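Side-chain contacts in uncharacterized ACR, COG1565 superfamily (PDB 4F3N), which is of unknown function but has a methyltransferase-superfamily fold and may act as an S-adenosylmethionine-dependent protein-arginine methyltransferase: residues 279-284 / 294-299; 338-343 / 404-409. All blocks are in the same frame, centred on the assembly; numbering follows the deposited sequence.

Interaction 1 (279-284 / 294-299); sequences VAFVRT and AFFIDY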
ATOM      1  N   VAL A 279      -9.745  -3.478   3.344  1.00  9.63           N
ATOM      2  CA  VAL A 279     -10.275  -4.615   4.067  1.00 10.23           C
ATOM      3  C   VAL A 279     -10.811  -5.703   3.100  1.00  9.73           C
ATOM      4  O   VAL A 279     -10.519  -6.914   3.252  1.00 10.04           O
ATOM      5  CB  VAL A 279     -11.324  -4.146   5.151  1.00 10.65           C
ATOM      6  CG1 VAL A 279     -12.197  -5.296   5.621  1.00 11.56           C
ATOM      7  CG2 VAL A 279     -10.583  -3.514   6.328  1.00 11.71           C
ATOM      8  N   ALA A 280     -11.586  -5.272   2.101  1.00  9.37           N
ATOM      9  CA  ALA A 280     -12.181  -6.148   1.111  1.00  9.31           C
ATOM     10  C   ALA A 280     -11.077  -6.870   0.400  1.00  9.31           C
ATOM     11  O   ALA A 280     -11.169  -8.079   0.162  1.00  9.19           O
ATOM     12  CB  ALA A 280     -12.999  -5.346   0.108  1.00  9.06           C
ATOM     13  N   PHE A 281     -10.014  -6.121   0.085  1.00  9.30           N
ATOM     14  CA  PHE A 281      -8.851  -6.708  -0.625  1.00  9.39           C
ATOM     15  C   PHE A 281      -8.128  -7.763   0.180  1.00  9.32           C
ATOM     16  O   PHE A 281      -7.846  -8.846  -0.325  1.00  9.13           O
ATOM     17  CB  PHE A 281      -7.889  -5.590  -1.008  1.00  9.26           C
ATOM     18  CG  PHE A 281      -6.623  -6.062  -1.684  1.00  9.80           C
ATOM     19  CD1 PHE A 281      -6.642  -6.502  -2.999  1.00 10.85           C
ATOM     20  CD2 PHE A 281      -5.424  -6.054  -1.013  1.00 10.50           C
ATOM     21  CE1 PHE A 281      -5.483  -6.958  -3.613  1.00 11.38           C
ATOM     22  CE2 PHE A 281      -4.245  -6.475  -1.653  1.00 10.94           C
ATOM     23  CZ  PHE A 281      -4.284  -6.925  -2.936  1.00 10.73           C
ATOM     24  N   VAL A 282      -7.856  -7.477   1.446  1.00  9.19           N
ATOM     25  CA  VAL A 282      -7.184  -8.435   2.313  1.00  9.28           C
ATOM     26  C   VAL A 282      -8.046  -9.682   2.541  1.00 10.25           C
ATOM     27  O   VAL A 282      -7.541 -10.804   2.497  1.00  9.36           O
ATOM     28  CB  VAL A 282      -6.721  -7.786   3.612  1.00  9.14           C
ATOM     29  CG1 VAL A 282      -6.182  -8.822   4.653  1.00  9.32           C
ATOM     30  CG2 VAL A 282      -5.657  -6.750   3.268  1.00  8.86           C
ATOM     31  N   ARG A 283      -9.365  -9.501   2.691  1.00 11.08           N
ATOM     32  CA  ARG A 283     -10.228 -10.668   2.779  1.00 12.59           C
ATOM     33  C   ARG A 283     -10.080 -11.524   1.542  1.00 11.99           C
ATOM     34  O   ARG A 283     -10.019 -12.738   1.668  1.00 12.66           O
ATOM     35  CB  ARG A 283     -11.684 -10.264   2.961  1.00 14.22           C
ATOM     36  CG  ARG A 283     -11.963  -9.660   4.322  1.00 16.35           C
ATOM     37  CD  ARG A 283     -13.432  -9.293   4.419  1.00 19.48           C
ATOM     38  NE  ARG A 283     -13.799  -8.826   5.749  1.00 23.02           N
ATOM     39  CZ  ARG A 283     -14.914  -8.159   6.041  1.00 26.41           C
ATOM     40  NH1 ARG A 283     -15.811  -7.863   5.100  1.00 30.42           N
ATOM     41  NH2 ARG A 283     -15.159  -7.815   7.301  1.00 29.12           N
ATOM     42  N   THR A 284     -10.098 -10.901   0.368  1.00 11.66           N
ATOM     43  CA  THR A 284     -10.060 -11.630  -0.898  1.00 11.47           C
ATOM     44  C   THR A 284      -8.737 -12.376  -1.024  1.00 11.09           C
ATOM     45  O   THR A 284      -8.710 -13.522  -1.419  1.00 10.99           O
ATOM     46  CB  THR A 284     -10.278 -10.681  -2.101  1.00 11.33           C
ATOM     47  OG1 THR A 284     -11.582 -10.053  -1.967  1.00 11.72           O
ATOM     48  CG2 THR A 284     -10.139 -11.397  -3.400  1.00 12.22           C
ATOM     49  N   ALA A 294       1.201 -14.144   3.078  1.00  7.93           N
ATOM     50  CA  ALA A 294       0.930 -12.865   2.407  1.00  7.66           C
ATOM     51  C   ALA A 294       1.536 -11.811   3.302  1.00  7.72           C
ATOM     52  O   ALA A 294       1.209 -11.767   4.504  1.00  7.69           O
ATOM     53  CB  ALA A 294      -0.560 -12.603   2.159  1.00  7.64           C
ATOM     54  N   PHE A 295       2.453 -11.020   2.748  1.00  7.35           N
ATOM     55  CA  PHE A 295       3.109  -9.915   3.443  1.00  7.35           C
ATOM     56  C   PHE A 295       2.595  -8.599   2.881  1.00  7.35           C
ATOM     57  O   PHE A 295       2.620  -8.427   1.664  1.00  7.38           O
ATOM     58  CB  PHE A 295       4.608  -9.925   3.196  1.00  7.37           C
ATOM     59  CG  PHE A 295       5.340 -11.156   3.748  1.00  7.43           C
ATOM     60  CD1 PHE A 295       5.962 -11.108   5.004  1.00  7.84           C
ATOM     61  CD2 PHE A 295       5.406 -12.301   3.013  1.00  7.76           C
ATOM     62  CE1 PHE A 295       6.668 -12.196   5.509  1.00  7.98           C
ATOM     63  CE2 PHE A 295       6.095 -13.394   3.498  1.00  7.77           C
ATOM     64  CZ  PHE A 295       6.729 -13.331   4.739  1.00  7.97           C
ATOM     65  N   PHE A 296       2.131  -7.707   3.757  1.00  7.40           N
ATOM     66  CA  PHE A 296       1.799  -6.329   3.401  1.00  7.63           C
ATOM     67  C   PHE A 296       2.706  -5.367   4.117  1.00  7.06           C
ATOM     68  O   PHE A 296       2.863  -5.472   5.325  1.00  7.20           O
ATOM     69  CB  PHE A 296       0.333  -6.034   3.712  1.00  8.18           C
ATOM     70  CG  PHE A 296      -0.614  -6.920   2.952  1.00  9.20           C
ATOM     71  CD1 PHE A 296      -0.889  -6.695   1.604  1.00  9.98           C
ATOM     72  CD2 PHE A 296      -1.202  -8.000   3.573  1.00  9.51           C
ATOM     73  CE1 PHE A 296      -1.789  -7.518   0.909  1.00 10.85           C
ATOM     74  CE2 PHE A 296      -2.045  -8.853   2.864  1.00  9.96           C
ATOM     75  CZ  PHE A 296      -2.341  -8.601   1.550  1.00 10.65           C
ATOM     76  N   ILE A 297       3.369  -4.497   3.363  1.00  6.73           N
ATOM     77  CA  ILE A 297       4.291  -3.516   3.875  1.00  6.90           C
ATOM     78  C   ILE A 297       3.681  -2.156   3.611  1.00  6.87           C
ATOM     79  O   ILE A 297       3.326  -1.854   2.455  1.00  6.82           O
ATOM     80  CB  ILE A 297       5.650  -3.576   3.137  1.00  7.47           C
ATOM     81  CG1 ILE A 297       6.203  -5.026   3.230  1.00  7.93           C
ATOM     82  CG2 ILE A 297       6.654  -2.571   3.759  1.00  7.71           C
ATOM     83  CD1 ILE A 297       6.311  -5.712   1.886  1.00  8.62           C
ATOM     84  N   ASP A 298       3.525  -1.353   4.649  1.00  6.64           N
ATOM     85  CA  ASP A 298       2.916  -0.038   4.456  1.00  6.83           C
ATOM     86  C   ASP A 298       3.038   0.811   5.690  1.00  7.49           C
ATOM     87  O   ASP A 298       3.285   0.328   6.805  1.00  7.83           O
ATOM     88  CB  ASP A 298       1.440  -0.196   4.063  1.00  6.84           C
ATOM     89  CG  ASP A 298       1.021   0.641   2.890  1.00  6.63           C
ATOM     90  OD1 ASP A 298       1.473   1.823   2.769  1.00  6.79           O
ATOM     91  OD2 ASP A 298       0.229   0.123   2.062  1.00  6.36           O
ATOM     92  N   TYR A 299       2.837   2.101   5.480  1.00  7.67           N
ATOM     93  CA  TYR A 299       2.782   3.045   6.588  1.00  8.45           C
ATOM     94  C   TYR A 299       1.407   3.094   7.230  1.00  8.30           C
ATOM     95  O   TYR A 299       0.352   3.054   6.563  1.00  8.61           O
ATOM     96  CB  TYR A 299       3.253   4.413   6.123  1.00  8.80           C
ATOM     97  CG  TYR A 299       2.690   4.897   4.784  1.00  9.43           C
ATOM     98  CD1 TYR A 299       3.367   4.649   3.573  1.00  9.92           C
ATOM     99  CD2 TYR A 299       1.502   5.602   4.725  1.00 10.24           C
ATOM    100  CE1 TYR A 299       2.885   5.121   2.363  1.00  9.79           C
ATOM    101  CE2 TYR A 299       0.992   6.058   3.491  1.00 10.42           C
ATOM    102  CZ  TYR A 299       1.695   5.819   2.329  1.00 10.20           C
ATOM    103  OH  TYR A 299       1.205   6.259   1.118  1.00 11.10           O
TER
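Phe-296 meets both Phe-281 and Val-282, and between 279-284 and 294-299 the contact runs through this one ring, carried on a strand hydrogen-bonded to 407-414 and 210-214. The Phe-296 side chain carries CG opposite its own carbonyl carbon (chi1 -60°), which sends the ring toward the helix. Phe-296 CE1 comes up to the edge of the Phe-281 ring, near its plane, 3.7 Å from Phe-281 CE2, and the two side chains run at a slant to one another. Val-282 uses its CG2 methyl, 4.2 Å from Phe-296 CZ and set over one face of that ring near the rim. Phe-144 and Met-220 also pack on Phe-281, and Phe-412 on Val-282. Farther along, Asp-298 OD1 accepts Tyr-299 N at 3.0 Å with its anti lone pair, in a bent bond of 135°, while OD2 takes Asp-218 N. The chain then turns a corner at Tyr-299. Asn-214, which binds S-adenosyl-L-homocysteine, has its side chain about 8 Å from that of Phe-296. A helix leading into a central sheet strand and packed on its face by apolar side chains is characteristic of the Rossmann-like methyltransferase fold.

Interaction 2 (338-343 / 404-409); sequences TAHVEF and GELFKV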
ATOM      1  N   THR A 338      -3.098   9.316  -0.914  1.00 11.86           N
ATOM      2  CA  THR A 338      -2.914   8.102  -0.117  1.00 12.12           C
ATOM      3  C   THR A 338      -3.478   8.338   1.269  1.00 11.09           C
ATOM      4  O   THR A 338      -3.693   9.443   1.686  1.00 10.21           O
ATOM      5  CB  THR A 338      -1.414   7.696   0.052  1.00 13.40           C
ATOM      6  OG1 THR A 338      -0.703   8.746   0.715  1.00 14.93           O
ATOM      7  CG2 THR A 338      -0.762   7.415  -1.286  1.00 15.52           C
ATOM      8  N   ALA A 339      -3.716   7.262   1.983  1.00 10.80           N
ATOM      9  CA  ALA A 339      -4.046   7.341   3.386  1.00 10.46           C
ATOM     10  C   ALA A 339      -3.177   6.313   4.066  1.00 10.72           C
ATOM     11  O   ALA A 339      -2.805   5.342   3.455  1.00 10.65           O
ATOM     12  CB  ALA A 339      -5.492   6.979   3.621  1.00 12.02           C
ATOM     13  N   HIS A 340      -2.871   6.504   5.331  1.00 10.47           N
ATOM     14  CA  HIS A 340      -2.149   5.467   6.084  1.00 10.47           C
ATOM     15  C   HIS A 340      -3.037   4.271   6.286  1.00  9.79           C
ATOM     16  O   HIS A 340      -4.258   4.344   6.118  1.00 10.70           O
ATOM     17  CB  HIS A 340      -1.734   6.019   7.423  1.00 10.58           C
ATOM     18  CG  HIS A 340      -0.587   6.991   7.377  1.00 11.37           C
ATOM     19  ND1 HIS A 340      -0.418   7.939   6.380  1.00 11.55           N
ATOM     20  CD2 HIS A 340       0.462   7.165   8.260  1.00 11.89           C
ATOM     21  CE1 HIS A 340       0.704   8.636   6.629  1.00 11.90           C
ATOM     22  NE2 HIS A 340       1.237   8.180   7.782  1.00 12.83           N
ATOM     23  N   VAL A 341      -2.446   3.133   6.615  1.00  9.35           N
ATOM     24  CA  VAL A 341      -3.165   1.926   6.803  1.00  9.05           C
ATOM     25  C   VAL A 341      -3.525   1.722   8.261  1.00  9.77           C
ATOM     26  O   VAL A 341      -2.709   1.978   9.168  1.00  9.39           O
ATOM     27  CB  VAL A 341      -2.298   0.750   6.274  1.00  8.76           C
ATOM     28  CG1 VAL A 341      -2.916  -0.592   6.603  1.00  8.78           C
ATOM     29  CG2 VAL A 341      -2.064   0.937   4.790  1.00  8.24           C
ATOM     30  N   GLU A 342      -4.737   1.230   8.495  1.00 10.28           N
ATOM     31  CA  GLU A 342      -5.213   0.956   9.854  1.00 11.30           C
ATOM     32  C   GLU A 342      -5.102  -0.541  10.064  1.00 10.43           C
ATOM     33  O   GLU A 342      -5.913  -1.329   9.557  1.00 10.56           O
ATOM     34  CB  GLU A 342      -6.624   1.525  10.028  1.00 12.92           C
ATOM     35  CG  GLU A 342      -7.067   1.595  11.477  1.00 14.16           C
ATOM     36  CD  GLU A 342      -7.627   0.296  11.948  1.00 16.09           C
ATOM     37  OE1 GLU A 342      -8.834   0.098  11.757  1.00 19.21           O
ATOM     38  OE2 GLU A 342      -6.871  -0.521  12.492  1.00 16.94           O
ATOM     39  N   PHE A 343      -4.022  -0.952  10.742  1.00  9.68           N
ATOM     40  CA  PHE A 343      -3.622  -2.361  10.751  1.00  9.34           C
ATOM     41  C   PHE A 343      -4.500  -3.296  11.570  1.00  9.54           C
ATOM     42  O   PHE A 343      -4.475  -4.507  11.321  1.00  9.79           O
ATOM     43  CB  PHE A 343      -2.141  -2.514  11.133  1.00  8.96           C
ATOM     44  CG  PHE A 343      -1.208  -2.199  10.016  1.00  8.61           C
ATOM     45  CD1 PHE A 343      -0.960  -3.127   9.032  1.00  8.53           C
ATOM     46  CD2 PHE A 343      -0.602  -0.978   9.923  1.00  8.33           C
ATOM     47  CE1 PHE A 343      -0.120  -2.835   7.990  1.00  8.09           C
ATOM     48  CE2 PHE A 343       0.267  -0.663   8.914  1.00  8.21           C
ATOM     49  CZ  PHE A 343       0.518  -1.615   7.913  1.00  8.18           C
ATOM     50  N   GLY A 404      11.601   3.584   9.452  1.00 10.06           N
ATOM     51  CA  GLY A 404      11.663   2.353  10.238  1.00  9.71           C
ATOM     52  C   GLY A 404      10.516   2.067  11.158  1.00  9.77           C
ATOM     53  O   GLY A 404      10.135   0.880  11.379  1.00  8.99           O
ATOM     54  N   GLU A 405       9.998   3.127  11.783  1.00  9.83           N
ATOM     55  CA  GLU A 405       8.873   2.982  12.700  1.00 10.05           C
ATOM     56  C   GLU A 405       7.518   3.172  12.020  1.00  9.49           C
ATOM     57  O   GLU A 405       6.588   2.435  12.312  1.00  9.53           O
ATOM     58  CB  GLU A 405       9.009   3.921  13.897  1.00 10.96           C
ATOM     59  CG  GLU A 405       7.839   3.914  14.859  1.00 11.71           C
ATOM     60  CD  GLU A 405       7.538   2.600  15.540  1.00 12.55           C
ATOM     61  OE1 GLU A 405       8.505   1.828  15.809  1.00 13.32           O
ATOM     62  OE2 GLU A 405       6.312   2.333  15.800  1.00 13.10           O
ATOM     63  N   LEU A 406       7.419   4.199  11.175  1.00  9.25           N
ATOM     64  CA  LEU A 406       6.184   4.529  10.507  1.00  9.14           C
ATOM     65  C   LEU A 406       5.713   3.369   9.618  1.00  8.85           C
ATOM     66  O   LEU A 406       4.520   3.052   9.609  1.00  9.22           O
ATOM     67  CB  LEU A 406       6.379   5.765   9.627  1.00  9.26           C
ATOM     68  CG  LEU A 406       5.144   6.117   8.850  1.00  9.78           C
ATOM     69  CD1 LEU A 406       3.912   6.419   9.705  1.00 10.13           C
ATOM     70  CD2 LEU A 406       5.579   7.263   7.947  1.00 10.59           C
ATOM     71  N   PHE A 407       6.634   2.765   8.872  1.00  8.73           N
ATOM     72  CA  PHE A 407       6.302   1.615   8.040  1.00  8.38           C
ATOM     73  C   PHE A 407       6.205   0.359   8.910  1.00  8.18           C
ATOM     74  O   PHE A 407       6.978   0.225   9.864  1.00  8.40           O
ATOM     75  CB  PHE A 407       7.345   1.426   6.970  1.00  8.51           C
ATOM     76  CG  PHE A 407       7.167   2.363   5.777  1.00  8.82           C
ATOM     77  CD1 PHE A 407       7.312   3.752   5.933  1.00  8.85           C
ATOM     78  CD2 PHE A 407       6.852   1.860   4.508  1.00  8.67           C
ATOM     79  CE1 PHE A 407       7.167   4.590   4.864  1.00  9.01           C
ATOM     80  CE2 PHE A 407       6.680   2.721   3.437  1.00  8.64           C
ATOM     81  CZ  PHE A 407       6.811   4.087   3.624  1.00  8.74           C
ATOM     82  N   LYS A 408       5.219  -0.492   8.603  1.00  7.91           N
ATOM     83  CA  LYS A 408       4.933  -1.715   9.332  1.00  7.91           C
ATOM     84  C   LYS A 408       4.901  -2.853   8.342  1.00  7.50           C
ATOM     85  O   LYS A 408       4.718  -2.649   7.135  1.00  7.39           O
ATOM     86  CB  LYS A 408       3.572  -1.676  10.054  1.00  8.27           C
ATOM     87  CG  LYS A 408       3.305  -0.412  10.871  1.00  8.56           C
ATOM     88  CD  LYS A 408       4.286  -0.278  12.051  1.00  9.10           C
ATOM     89  CE  LYS A 408       3.850   0.827  13.034  1.00  9.42           C
ATOM     90  NZ  LYS A 408       3.964   2.207  12.455  1.00  9.61           N
ATOM     91  N   VAL A 409       5.140  -4.060   8.853  1.00  7.29           N
ATOM     92  CA  VAL A 409       4.897  -5.267   8.083  1.00  6.83           C
ATOM     93  C   VAL A 409       3.888  -6.121   8.829  1.00  7.06           C
ATOM     94  O   VAL A 409       4.097  -6.424  10.013  1.00  6.99           O
ATOM     95  CB  VAL A 409       6.179  -6.079   7.893  1.00  6.93           C
ATOM     96  CG1 VAL A 409       5.893  -7.263   7.008  1.00  7.05           C
ATOM     97  CG2 VAL A 409       7.312  -5.195   7.259  1.00  7.13           C
TER
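The backbones of 338-343 and 404-409 stay well apart, with CA atoms 9.5 Å from each other at His-340 and Leu-406 and 8.7 Å at Phe-343 and Lys-408, and no hydrogen bond joins them. Side chains bridge the gap at two points. At the first, the Leu-406 methyl CD1 reaches the imidazole of His-340, 3.7 Å from NE2 and almost as near to CD2; the two side chains cross at about a right angle. With CG anti to the backbone N (chi1 177°), the Leu-406 branch swings round and carries CD1 to the imidazole. The Tyr-299 ring meets the same imidazole edge-to-face.

At the second point Phe-343 lies against the aliphatic stem of Lys-408: CE2 is 3.6 Å from Lys-408 CG, and CZ also approaches CB. The CG1 methyl of Val-341, 3.7 Å above the plane, sits over the centre of one Phe-343 face. Phe-343 opens helix 343-352, whose N-cap is Glu-342, with OE2 accepting from Ala-345 N. The contact thus lies where strand 336-342 of a small mixed sheet passes into a helix, facing the start of strand 407-414 in the seven-stranded methyltransferase-type sheet.

Lys-408 divides its roles along its length. Bends at chi2 and chi4 lead its end away from Phe-343 and back over its own segment, where NZ donates to Glu-405 O at 2.6 Å, in the carbonyl plane. Its bond to Leu-406 O, at 3.0 Å, is poorly directed by comparison, with NZ well above that carbonyl's plane and the C=O...N angle only 104°. These two bonds hold the 405-406 turn to the strand it enters. Gly-300 O, on strand 300-301, is a third acceptor for the buried ammonium, and the three carbonyls would partly offset its charge.

Overall arrangement
Interactions 1 and 2 reach the same central sheet through adjacent antiparallel strands, 293-298 and 407-414, with centres about 11 Å apart. Asp-298 O and Lys-408 N probably form a hydrogen bond between those strands, and Tyr-299 O probably binds Val-341 N, so the corner at Tyr-299 brings the end of interaction 1 alongside interaction 2. Tyr-299, at the end of 294-299, packs its ring on Phe-407 of interaction 2. Interaction 1 is the more buried and wholly apolar, a helix set on the sheet. Interaction 2, only partly buried at a strand entrance, joins the end of the small sheet and the helix start to the central sheet, each of its pairs setting a polar residue against an apolar one.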